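Local coordinates for protein succinate-semialdehyde dehydrogenase (NAD(P)(+)) (Marinobacter aquaeolei, PDB 3RH9) that probably oxidises succinate semialdehyde to succinate with NAD+ or NADP+ as cofactor, at residues S6-N11 against F194-K199. Sequence-based numbering, arbitrary orientation.
Sequences SPLLEN and FSVMDK
L8 meets S195 and V196 where the N-terminal segment 6-11 of this aldehyde dehydrogenase fold packs on helix 188-197, the helix of a beta-alpha-beta crossover that follows strand 178-181 and precedes strand 207-209, its parallel neighbour in the sheet. A short 3-10 turn docks on the helix mainly through L8. The side chains of L8 and V196 slant across each other, and a single methyl from each does the touching, CD2 of L8 lying 3.9 Å from CG2 of V196. That V196 methyl stands beside its own backbone N while CG1 is anti to it (chi1 169°). S195, with its CB directed at the turn, faces the backbone of L8 rather than the leucine side chain. The two segments thus meet by van der Waals contact, with the two methyls as the apolar pair. Within the turn, L9 N donates to S6 O, and L8 N makes a weak bond to S6 OG, which also bonds E90 of helix 88-99. L8 touches E90 and I91 of that helix as well, so that its side chain touches both helix 88-99 and helix 188-197. The hydroxyl of S195 points away from its own backbone N (chi1 180°), and its OG lies 3.4 Å from L8 O at an angle too poor for a hydrogen bond.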
ATOM      1  N   SER A   6      30.274  -1.552 -27.064  1.00 22.16           N
ATOM      2  CA  SER A   6      29.004  -1.210 -27.680  1.00 22.43           C
ATOM      3  C   SER A   6      28.819   0.309 -27.684  1.00 22.26           C
ATOM      4  O   SER A   6      29.280   1.011 -26.789  1.00 23.29           O
ATOM      5  CB  SER A   6      27.854  -1.917 -26.944  1.00 22.40           C
ATOM      6  OG  SER A   6      26.603  -1.293 -27.184  1.00 22.53           O
ATOM      7  N   PRO A   7      28.186   0.828 -28.728  1.00 22.39           N
ATOM      8  CA  PRO A   7      27.860   2.254 -28.749  1.00 24.41           C
ATOM      9  C   PRO A   7      26.909   2.642 -27.608  1.00 26.16           C
ATOM     10  O   PRO A   7      27.023   3.749 -27.070  1.00 28.15           O
ATOM     11  CB  PRO A   7      27.186   2.434 -30.117  1.00 23.16           C
ATOM     12  CG  PRO A   7      26.854   1.025 -30.574  1.00 23.21           C
ATOM     13  CD  PRO A   7      27.952   0.194 -30.032  1.00 21.82           C
ATOM     14  N   LEU A   8      25.996   1.748 -27.232  1.00 22.95           N
ATOM     15  CA  LEU A   8      25.097   2.013 -26.115  1.00 23.54           C
ATOM     16  C   LEU A   8      25.825   2.036 -24.768  1.00 24.64           C
ATOM     17  O   LEU A   8      25.241   2.433 -23.753  1.00 25.18           O
ATOM     18  CB  LEU A   8      23.974   0.975 -26.064  1.00 22.22           C
ATOM     19  CG  LEU A   8      23.051   0.890 -27.273  1.00 21.58           C
ATOM     20  CD1 LEU A   8      21.898  -0.068 -26.985  1.00 21.69           C
ATOM     21  CD2 LEU A   8      22.530   2.255 -27.663  1.00 19.64           C
ATOM     22  N   LEU A   9      27.087   1.610 -24.759  1.00 22.92           N
ATOM     23  CA  LEU A   9      27.863   1.539 -23.521  1.00 22.52           C
ATOM     24  C   LEU A   9      29.112   2.404 -23.533  1.00 22.76           C
ATOM     25  O   LEU A   9      30.077   2.087 -22.856  1.00 21.69           O
ATOM     26  CB  LEU A   9      28.254   0.095 -23.216  1.00 22.87           C
ATOM     27  CG  LEU A   9      27.076  -0.822 -22.879  1.00 23.29           C
ATOM     28  CD1 LEU A   9      27.475  -2.287 -22.824  1.00 20.12           C
ATOM     29  CD2 LEU A   9      26.486  -0.380 -21.566  1.00 22.73           C
ATOM     30  N   GLU A  10      29.088   3.494 -24.295  1.00 25.35           N
ATOM     31  CA  GLU A  10      30.211   4.445 -24.341  1.00 26.60           C
ATOM     32  C   GLU A  10      30.364   5.216 -23.040  1.00 25.10           C
ATOM     33  O   GLU A  10      31.374   5.875 -22.804  1.00 21.64           O
ATOM     34  CB  GLU A  10      30.024   5.447 -25.470  1.00 29.13           C
ATOM     35  CG  GLU A  10      30.493   4.972 -26.833  1.00 33.58           C
ATOM     36  CD  GLU A  10      30.061   5.923 -27.931  1.00 39.52           C
ATOM     37  OE1 GLU A  10      28.834   6.095 -28.122  1.00 37.41           O
ATOM     38  OE2 GLU A  10      30.949   6.505 -28.595  1.00 48.51           O
ATOM     39  N   ASN A  11      29.338   5.145 -22.205  1.00 25.75           N
ATOM     40  CA  ASN A  11      29.406   5.741 -20.888  1.00 23.33           C
ATOM     41  C   ASN A  11      29.124   4.696 -19.843  1.00 23.65           C
ATOM     42  O   ASN A  11      27.984   4.279 -19.653  1.00 23.85           O
ATOM     43  CB  ASN A  11      28.436   6.897 -20.782  1.00 22.57           C
ATOM     44  CG  ASN A  11      28.836   8.050 -21.659  1.00 23.66           C
ATOM     45  OD1 ASN A  11      29.781   8.784 -21.346  1.00 24.35           O
ATOM     46  ND2 ASN A  11      28.131   8.218 -22.776  1.00 23.02           N
ATOM     47  N   PHE A 194      19.754   3.787 -20.300  1.00 19.89           N
ATOM     48  CA  PHE A 194      19.988   5.196 -20.034  1.00 19.63           C
ATOM     49  C   PHE A 194      20.646   5.866 -21.215  1.00 21.67           C
ATOM     50  O   PHE A 194      20.333   7.005 -21.534  1.00 22.25           O
ATOM     51  CB  PHE A 194      20.788   5.412 -18.752  1.00 18.09           C
ATOM     52  CG  PHE A 194      19.928   5.624 -17.555  1.00 18.02           C
ATOM     53  CD1 PHE A 194      19.630   6.896 -17.124  1.00 18.15           C
ATOM     54  CD2 PHE A 194      19.371   4.558 -16.890  1.00 18.78           C
ATOM     55  CE1 PHE A 194      18.823   7.107 -16.025  1.00 17.34           C
ATOM     56  CE2 PHE A 194      18.561   4.766 -15.787  1.00 18.20           C
ATOM     57  CZ  PHE A 194      18.284   6.045 -15.358  1.00 17.43           C
ATOM     58  N   SER A 195      21.549   5.157 -21.880  1.00 22.44           N
ATOM     59  CA  SER A 195      22.138   5.693 -23.098  1.00 23.08           C
ATOM     60  C   SER A 195      21.051   6.007 -24.124  1.00 23.40           C
ATOM     61  O   SER A 195      21.084   7.068 -24.755  1.00 25.06           O
ATOM     62  CB  SER A 195      23.161   4.730 -23.694  1.00 24.70           C
ATOM     63  OG  SER A 195      23.708   5.279 -24.878  1.00 24.67           O
ATOM     64  N   VAL A 196      20.087   5.096 -24.287  1.00 21.48           N
ATOM     65  CA  VAL A 196      18.982   5.336 -25.214  1.00 21.12           C
ATOM     66  C   VAL A 196      18.089   6.508 -24.788  1.00 21.45           C
ATOM     67  O   VAL A 196      17.657   7.275 -25.636  1.00 24.12           O
ATOM     68  CB  VAL A 196      18.126   4.065 -25.498  1.00 22.11           C
ATOM     69  CG1 VAL A 196      16.834   4.427 -26.247  1.00 19.47           C
ATOM     70  CG2 VAL A 196      18.917   3.060 -26.306  1.00 20.50           C
HETATM   71  N   MSE A 197      17.821   6.655 -23.491  1.00 21.03           N
HETATM   72  CA  MSE A 197      16.959   7.741 -22.999  1.00 22.54           C
HETATM   73  C   MSE A 197      17.658   9.094 -23.006  1.00 23.31           C
HETATM   74  O   MSE A 197      17.018  10.149 -23.022  1.00 23.54           O
HETATM   75  CB  MSE A 197      16.484   7.464 -21.573  1.00 20.23           C
HETATM   76  CG  MSE A 197      15.440   6.386 -21.465  1.00 23.54           C
HETATM   77 SE   MSE A 197      14.702   6.194 -19.655  1.00 46.44          SE
HETATM   78  CE  MSE A 197      16.323   5.520 -18.752  1.00 21.73           C
ATOM     79  N   ASP A 198      18.979   9.045 -22.966  1.00 23.00           N
ATOM     80  CA  ASP A 198      19.804  10.225 -22.859  1.00 22.49           C
ATOM     81  C   ASP A 198      19.645  11.073 -24.111  1.00 24.30           C
ATOM     82  O   ASP A 198      19.984  12.248 -24.125  1.00 23.46           O
ATOM     83  CB  ASP A 198      21.249   9.775 -22.705  1.00 24.36           C
ATOM     84  CG  ASP A 198      22.225  10.916 -22.773  1.00 27.91           C
ATOM     85  OD1 ASP A 198      21.927  11.975 -22.178  1.00 28.80           O
ATOM     86  OD2 ASP A 198      23.293  10.745 -23.415  1.00 28.34           O
ATOM     87  N   LYS A 199      19.107  10.466 -25.163  1.00 25.32           N
ATOM     88  CA  LYS A 199      18.978  11.135 -26.448  1.00 25.04           C
ATOM     89  C   LYS A 199      17.526  11.408 -26.778  1.00 24.61           C
ATOM     90  O   LYS A 199      17.141  11.419 -27.944  1.00 26.68           O
ATOM     91  CB  LYS A 199      19.637  10.296 -27.546  1.00 24.76           C
ATOM     92  CG  LYS A 199      21.124  10.107 -27.291  1.00 28.57           C
ATOM     93  CD  LYS A 199      21.830   9.305 -28.378  1.00 32.41           C
ATOM     94  CE  LYS A 199      23.269   8.946 -27.941  1.00 32.46           C
ATOM     95  NZ  LYS A 199      24.017  10.060 -27.269  1.00 29.69           N
TER